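Local coordinates for ribonuclease J (Methanolobus psychrophilus R15, PDB 5HAB), which probably degrades RNA as a metal-dependent exoribonuclease of the beta-CASP family, built on a metallo-beta-lactamase fold, at residues 282-296 / 311-323. The protein carries 1 engineered substitution. Residues are numbered along the deposited sequence; the frame is centred on the assembly and turned at random.
Sequences QEMGRIPVLLGRSME and PENVEIYGSRRDI. With SO4 (sulfate ion), chain J; nucleotides of chain D.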
loop_
_atom_site.group_PDB
_atom_site.type_symbol
_atom_site.label_atom_id
_atom_site.label_comp_id
_atom_site.label_asym_id
_atom_site.label_seq_id
_atom_site.Cartn_x
_atom_site.Cartn_y
_atom_site.Cartn_z
ATOM N N GLN B 282 31.691 2.037 23.304
ATOM C CA GLN B 282 32.648 2.609 24.245
ATOM C C GLN B 282 31.985 3.608 25.191
ATOM O O GLN B 282 32.523 3.899 26.256
ATOM C CB GLN B 282 33.815 3.265 23.498
ATOM C CG GLN B 282 34.698 2.276 22.729
ATOM C CD GLN B 282 35.341 1.208 23.613
ATOM O OE1 GLN B 282 36.502 1.331 24.000
ATOM N NE2 GLN B 282 34.595 0.151 23.920
ATOM N N GLU B 283 30.837 4.154 24.804
ATOM C CA GLU B 283 30.148 5.114 25.668
ATOM C C GLU B 283 29.111 4.437 26.590
ATOM O O GLU B 283 28.529 5.079 27.459
ATOM C CB GLU B 283 29.492 6.209 24.803
ATOM C CG GLU B 283 28.893 7.385 25.581
ATOM C CD GLU B 283 28.383 8.498 24.677
ATOM O OE1 GLU B 283 27.772 9.457 25.201
ATOM O OE2 GLU B 283 28.572 8.405 23.444
ATOM N N MET B 284 28.882 3.139 26.413
ATOM C CA MET B 284 27.936 2.434 27.280
ATOM C C MET B 284 28.531 1.261 28.064
ATOM O O MET B 284 27.797 0.394 28.543
ATOM C CB MET B 284 26.726 1.956 26.466
ATOM C CG MET B 284 27.018 0.956 25.371
ATOM S SD MET B 284 25.678 0.874 24.158
ATOM C CE MET B 284 26.032 -0.699 23.406
ATOM N N GLY B 285 29.855 1.229 28.173
ATOM C CA GLY B 285 30.560 0.221 28.950
ATOM C C GLY B 285 30.429 -1.216 28.483
ATOM O O GLY B 285 30.493 -2.149 29.285
ATOM N N ARG B 286 30.268 -1.399 27.178
ATOM C CA ARG B 286 30.260 -2.735 26.596
ATOM C C ARG B 286 31.478 -2.925 25.699
ATOM O O ARG B 286 32.022 -1.957 25.166
ATOM C CB ARG B 286 28.967 -2.981 25.818
ATOM C CG ARG B 286 27.713 -2.826 26.665
ATOM C CD ARG B 286 26.496 -3.356 25.935
ATOM N NE ARG B 286 25.294 -3.323 26.761
ATOM C CZ ARG B 286 24.379 -4.287 26.776
ATOM N NH1 ARG B 286 24.537 -5.363 26.017
ATOM N NH2 ARG B 286 23.311 -4.183 27.553
ATOM N N ILE B 287 31.910 -4.171 25.543
ATOM C CA ILE B 287 33.036 -4.460 24.667
ATOM C C ILE B 287 32.539 -4.685 23.247
ATOM O O ILE B 287 31.793 -5.631 22.986
ATOM C CB ILE B 287 33.826 -5.689 25.158
ATOM C CG1 ILE B 287 34.531 -5.387 26.481
ATOM C CG2 ILE B 287 34.820 -6.146 24.101
ATOM C CD1 ILE B 287 35.252 -6.581 27.067
ATOM N N PRO B 288 32.956 -3.812 22.319
ATOM C CA PRO B 288 32.546 -3.941 20.919
ATOM C C PRO B 288 33.247 -5.106 20.234
ATOM O O PRO B 288 34.457 -5.063 20.025
ATOM C CB PRO B 288 32.961 -2.598 20.308
ATOM C CG PRO B 288 34.078 -2.123 21.168
ATOM C CD PRO B 288 33.778 -2.613 22.554
ATOM N N VAL B 289 32.484 -6.136 19.891
ATOM C CA VAL B 289 33.026 -7.303 19.212
ATOM C C VAL B 289 32.379 -7.467 17.836
ATOM O O VAL B 289 31.166 -7.643 17.722
ATOM C CB VAL B 289 32.868 -8.572 20.081
ATOM C CG1 VAL B 289 31.544 -8.553 20.824
ATOM C CG2 VAL B 289 33.005 -9.829 19.233
ATOM N N LEU B 290 33.194 -7.375 16.793
ATOM C CA LEU B 290 32.724 -7.501 15.416
ATOM C C LEU B 290 32.754 -8.954 14.939
ATOM O O LEU B 290 33.793 -9.608 15.002
ATOM C CB LEU B 290 33.576 -6.627 14.491
ATOM C CG LEU B 290 33.246 -5.136 14.338
ATOM C CD1 LEU B 290 33.034 -4.443 15.673
ATOM C CD2 LEU B 290 34.367 -4.449 13.581
ATOM N N LEU B 291 31.620 -9.455 14.456
ATOM C CA LEU B 291 31.517 -10.852 14.037
ATOM C C LEU B 291 31.087 -10.979 12.580
ATOM O O LEU B 291 30.270 -10.200 12.091
ATOM C CB LEU B 291 30.534 -11.624 14.924
ATOM C CG LEU B 291 30.811 -11.718 16.424
ATOM C CD1 LEU B 291 30.134 -10.588 17.172
ATOM C CD2 LEU B 291 30.351 -13.060 16.962
ATOM N N GLY B 292 31.643 -11.973 11.894
ATOM C CA GLY B 292 31.341 -12.207 10.494
ATOM C C GLY B 292 32.538 -11.936 9.606
ATOM O O GLY B 292 33.302 -11.004 9.857
ATOM N N ARG B 293 32.700 -12.745 8.563
ATOM C CA ARG B 293 33.859 -12.636 7.680
ATOM C C ARG B 293 33.924 -11.274 6.989
ATOM O O ARG B 293 34.993 -10.664 6.896
ATOM C CB ARG B 293 33.841 -13.757 6.635
ATOM C CG ARG B 293 35.089 -13.811 5.762
ATOM C CD ARG B 293 36.309 -14.252 6.569
ATOM N NE ARG B 293 36.236 -15.661 6.951
ATOM C CZ ARG B 293 37.104 -16.268 7.757
ATOM N NH1 ARG B 293 38.116 -15.588 8.281
ATOM N NH2 ARG B 293 36.956 -17.555 8.043
ATOM N N SER B 294 32.776 -10.794 6.521
ATOM C CA SER B 294 32.718 -9.540 5.775
ATOM C C SER B 294 32.958 -8.322 6.671
ATOM O O SER B 294 33.462 -7.295 6.203
ATOM C CB SER B 294 31.374 -9.412 5.056
ATOM O OG SER B 294 30.319 -9.228 5.978
ATOM N N MET B 295 32.581 -8.424 7.946
ATOM C CA MET B 295 32.945 -7.396 8.924
ATOM C C MET B 295 34.458 -7.256 8.986
ATOM O O MET B 295 34.991 -6.147 8.927
ATOM C CB MET B 295 32.400 -7.722 10.319
ATOM C CG MET B 295 30.936 -7.385 10.538
ATOM S SD MET B 295 30.590 -5.616 10.443
ATOM C CE MET B 295 28.798 -5.622 10.539
ATOM N N GLU B 296 35.141 -8.393 9.092
ATOM C CA GLU B 296 36.597 -8.413 9.165
ATOM C C GLU B 296 37.194 -7.837 7.887
ATOM O O GLU B 296 38.100 -7.006 7.940
ATOM C CB GLU B 296 37.107 -9.833 9.410
ATOM C CG GLU B 296 38.607 -9.919 9.635
ATOM C CD GLU B 296 39.061 -11.316 10.018
ATOM O OE1 GLU B 296 38.608 -12.289 9.376
ATOM O OE2 GLU B 296 39.872 -11.439 10.960
ATOM N N PRO B 311 39.122 1.301 19.078
ATOM C CA PRO B 311 39.594 1.187 20.462
ATOM C C PRO B 311 40.365 -0.106 20.704
ATOM O O PRO B 311 40.201 -1.067 19.952
ATOM C CB PRO B 311 38.299 1.208 21.282
ATOM C CG PRO B 311 37.234 0.782 20.327
ATOM C CD PRO B 311 37.653 1.315 18.994
ATOM N N GLU B 312 41.191 -0.125 21.745
ATOM C CA GLU B 312 42.052 -1.267 22.037
ATOM C C GLU B 312 41.277 -2.558 22.311
ATOM O O GLU B 312 41.731 -3.642 21.947
ATOM C CB GLU B 312 42.967 -0.943 23.219
ATOM C CG GLU B 312 44.012 0.133 22.934
ATOM C CD GLU B 312 43.445 1.545 22.946
ATOM O OE1 GLU B 312 42.246 1.712 23.260
ATOM O OE2 GLU B 312 44.210 2.490 22.655
ATOM N N ASN B 313 40.116 -2.447 22.955
ATOM C CA ASN B 313 39.378 -3.641 23.363
ATOM C C ASN B 313 38.532 -4.247 22.242
ATOM O O ASN B 313 37.864 -5.263 22.451
ATOM C CB ASN B 313 38.488 -3.337 24.575
ATOM C CG ASN B 313 37.528 -2.187 24.332
ATOM O OD1 ASN B 313 37.312 -1.767 23.196
ATOM N ND2 ASN B 313 36.938 -1.676 25.408
ATOM N N VAL B 314 38.559 -3.628 21.062
ATOM C CA VAL B 314 37.785 -4.122 19.923
ATOM C C VAL B 314 38.208 -5.547 19.571
ATOM O O VAL B 314 39.389 -5.886 19.614
ATOM C CB VAL B 314 37.906 -3.185 18.693
ATOM C CG1 VAL B 314 39.272 -3.305 18.041
ATOM C CG2 VAL B 314 36.809 -3.489 17.687
ATOM N N GLU B 315 37.231 -6.392 19.268
ATOM C CA GLU B 315 37.513 -7.771 18.894
ATOM C C GLU B 315 36.893 -8.084 17.539
ATOM O O GLU B 315 35.751 -7.717 17.269
ATOM C CB GLU B 315 36.997 -8.743 19.961
ATOM C CG GLU B 315 37.510 -8.457 21.372
ATOM C CD GLU B 315 37.059 -9.495 22.390
ATOM O OE1 GLU B 315 37.001 -9.164 23.595
ATOM O OE2 GLU B 315 36.767 -10.642 21.989
ATOM N N ILE B 316 37.656 -8.757 16.684
ATOM C CA ILE B 316 37.194 -9.085 15.343
ATOM C C ILE B 316 37.391 -10.575 15.103
ATOM O O ILE B 316 38.465 -11.116 15.361
ATOM C CB ILE B 316 37.923 -8.238 14.281
ATOM C CG1 ILE B 316 37.816 -6.753 14.630
ATOM C CG2 ILE B 316 37.345 -8.497 12.898
ATOM C CD1 ILE B 316 38.371 -5.829 13.577
ATOM N N TYR B 317 36.348 -11.236 14.613
ATOM C CA TYR B 317 36.393 -12.674 14.369
ATOM C C TYR B 317 35.750 -13.020 13.034
ATOM O O TYR B 317 34.610 -12.637 12.768
ATOM C CB TYR B 317 35.698 -13.436 15.498
ATOM C CG TYR B 317 36.280 -13.152 16.864
ATOM C CD1 TYR B 317 37.449 -13.775 17.285
ATOM C CD2 TYR B 317 35.665 -12.260 17.729
ATOM C CE1 TYR B 317 37.987 -13.513 18.532
ATOM C CE2 TYR B 317 36.193 -11.994 18.976
ATOM C CZ TYR B 317 37.353 -12.622 19.373
ATOM O OH TYR B 317 37.879 -12.357 20.615
ATOM N N GLY B 318 36.487 -13.742 12.198
ATOM C CA GLY B 318 36.012 -14.083 10.873
ATOM C C GLY B 318 35.621 -15.535 10.682
ATOM O O GLY B 318 34.752 -15.841 9.868
ATOM N N SER B 319 36.250 -16.434 11.433
ATOM C CA SER B 319 35.995 -17.863 11.267
ATOM C C SER B 319 34.860 -18.361 12.154
ATOM O O SER B 319 34.616 -17.816 13.230
ATOM C CB SER B 319 37.266 -18.668 11.553
ATOM O OG SER B 319 37.788 -18.361 12.832
ATOM N N ARG B 320 34.180 -19.408 11.692
ATOM C CA ARG B 320 32.987 -19.928 12.357
ATOM C C ARG B 320 33.267 -20.332 13.800
ATOM O O ARG B 320 32.431 -20.129 14.679
ATOM C CB ARG B 320 32.416 -21.122 11.591
ATOM C CG ARG B 320 31.161 -21.707 12.230
ATOM C CD ARG B 320 30.777 -23.044 11.618
ATOM N NE ARG B 320 31.835 -24.039 11.772
ATOM C CZ ARG B 320 32.040 -24.752 12.876
ATOM N NH1 ARG B 320 33.029 -25.634 12.923
ATOM N NH2 ARG B 320 31.258 -24.583 13.935
ATOM N N ARG B 321 34.440 -20.908 14.041
ATOM C CA ARG B 321 34.779 -21.404 15.371
ATOM C C ARG B 321 35.248 -20.270 16.291
ATOM O O ARG B 321 34.967 -20.287 17.495
ATOM C CB ARG B 321 35.827 -22.519 15.255
ATOM C CG ARG B 321 35.255 -23.776 14.586
ATOM C CD ARG B 321 36.123 -25.027 14.747
ATOM N NE ARG B 321 37.500 -24.848 14.296
ATOM C CZ ARG B 321 37.893 -25.001 13.033
ATOM N NH1 ARG B 321 37.014 -25.347 12.102
ATOM N NH2 ARG B 321 39.164 -24.822 12.701
ATOM N N ASP B 322 35.932 -19.279 15.722
ATOM C CA ASP B 322 36.261 -18.061 16.459
ATOM C C ASP B 322 34.984 -17.353 16.887
ATOM O O ASP B 322 34.868 -16.877 18.014
ATOM C CB ASP B 322 37.114 -17.113 15.615
ATOM C CG ASP B 322 38.581 -17.471 15.639
ATOM O OD1 ASP B 322 39.414 -16.567 15.419
ATOM O OD2 ASP B 322 38.902 -18.653 15.881
ATOM N N ILE B 323 34.033 -17.289 15.963
ATOM C CA ILE B 323 32.761 -16.626 16.194
ATOM C C ILE B 323 31.951 -17.364 17.257
ATOM O O ILE B 323 31.503 -16.761 18.232
ATOM C CB ILE B 323 31.972 -16.495 14.872
ATOM C CG1 ILE B 323 32.588 -15.402 13.992
ATOM C CG2 ILE B 323 30.503 -16.225 15.138
ATOM C CD1 ILE B 323 32.100 -15.415 12.555
HETATM S S SO4 J . 34.839 -20.409 7.594
HETATM O O1 SO4 J . 33.382 -20.499 7.629
HETATM O O2 SO4 J . 35.235 -19.075 7.150
HETATM O O3 SO4 J . 35.362 -21.408 6.665
HETATM O O4 SO4 J . 35.375 -20.663 8.930
ATOM P P A D 5 29.433 -13.481 6.894
ATOM O OP1 A D 5 29.301 -13.545 8.371
ATOM O OP2 A D 5 30.105 -12.311 6.274
ATOM O "O5'" A D 5 30.186 -14.803 6.427
ATOM C "C5'" A D 5 30.067 -16.014 7.170
ATOM C "C4'" A D 5 29.764 -17.183 6.267
ATOM O "O4'" A D 5 29.599 -16.688 4.911
ATOM C "C3'" A D 5 30.852 -18.247 6.199
ATOM O "O3'" A D 5 30.258 -19.519 5.941
ATOM C "C2'" A D 5 31.671 -17.805 4.991
ATOM O "O2'" A D 5 32.414 -18.836 4.375
ATOM C "C1'" A D 5 30.588 -17.247 4.066
ATOM N N9 A D 5 31.066 -16.178 3.184
ATOM C C8 A D 5 31.588 -14.967 3.569
ATOM N N7 A D 5 31.945 -14.200 2.568
ATOM C C5 A D 5 31.638 -14.958 1.447
ATOM C C6 A D 5 31.780 -14.703 0.071
ATOM N N6 A D 5 32.285 -13.569 -0.421
ATOM N N1 A D 5 31.380 -15.667 -0.788
ATOM C C2 A D 5 30.876 -16.804 -0.290
ATOM N N3 A D 5 30.691 -17.159 0.981
ATOM C C4 A D 5 31.103 -16.183 1.810
ATOM P P A D 4 27.596 -8.509 3.881
ATOM O OP1 A D 4 27.342 -8.002 5.256
ATOM O OP2 A D 4 28.891 -8.211 3.218
ATOM O "O5'" A D 4 27.386 -10.089 3.870
ATOM C "C5'" A D 4 27.079 -10.790 5.066
ATOM C "C4'" A D 4 26.634 -12.204 4.791
ATOM O "O4'" A D 4 26.163 -12.334 3.426
ATOM C "C3'" A D 4 27.703 -13.278 4.913
ATOM O "O3'" A D 4 27.959 -13.631 6.264
ATOM C "C2'" A D 4 27.126 -14.416 4.073
ATOM O "O2'" A D 4 26.156 -15.149 4.808
ATOM C "C1'" A D 4 26.410 -13.644 2.957
ATOM N N9 A D 4 27.195 -13.572 1.707
ATOM C C8 A D 4 28.003 -12.551 1.264
ATOM N N7 A D 4 28.562 -12.784 0.099
ATOM C C5 A D 4 28.092 -14.043 -0.253
ATOM C C6 A D 4 28.313 -14.860 -1.379
ATOM N N6 A D 4 29.101 -14.520 -2.402
ATOM N N1 A D 4 27.690 -16.060 -1.419
ATOM C C2 A D 4 26.900 -16.406 -0.394
ATOM N N3 A D 4 26.614 -15.726 0.714
ATOM C C4 A D 4 27.249 -14.538 0.727
#
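Leu290 CD2 lies 4.2 Å from Ile316 CD1, and on the same face Glu296 lays CB and CG against Ile316 CG2. On the other face, Val289 CG1 sits between backbone N and carbonyl carbon (chi1 38°), leaving CG2 to meet the edge of the Tyr317 ring. Further along, Leu291 CD2 meets Ile323 CG2 at 3.7 Å, where helix 320-331 packs against the sheet. Strands 287-291 and 315-317 run parallel, joined by four backbone hydrogen bonds, from Glu315 N to Pro288 O through Gly292 N to Tyr317 O. Tyr317 OH reaches Glu315 OE2 at a doubtfully short 2.5 Å, and Lys329 pairs with Glu315 OE1. Two turns in the Arg293 chain (chi2 69°, chi3 70°) fold the guanidinium back onto Gly318. Gly318 O lies 3.1 Å above one face, too poorly angled for a hydrogen bond. Arg293 NH2 bonds sulfate O2 nearly straight, though the modelled 2.5 Å is doubtful; the ion probably came from the crystallisation liquor. This is a right-handed beta-alpha-beta crossover of the beta-CASP domain. Backbone bonds and apolar contacts join outermost strand 315-317 to strand 287-291. Beyond them the helix starts meet anions: Ser294 N and OG hold the phosphate of A5 of RNA chain D, Arg293 NH2 and Arg320 N the sulfate.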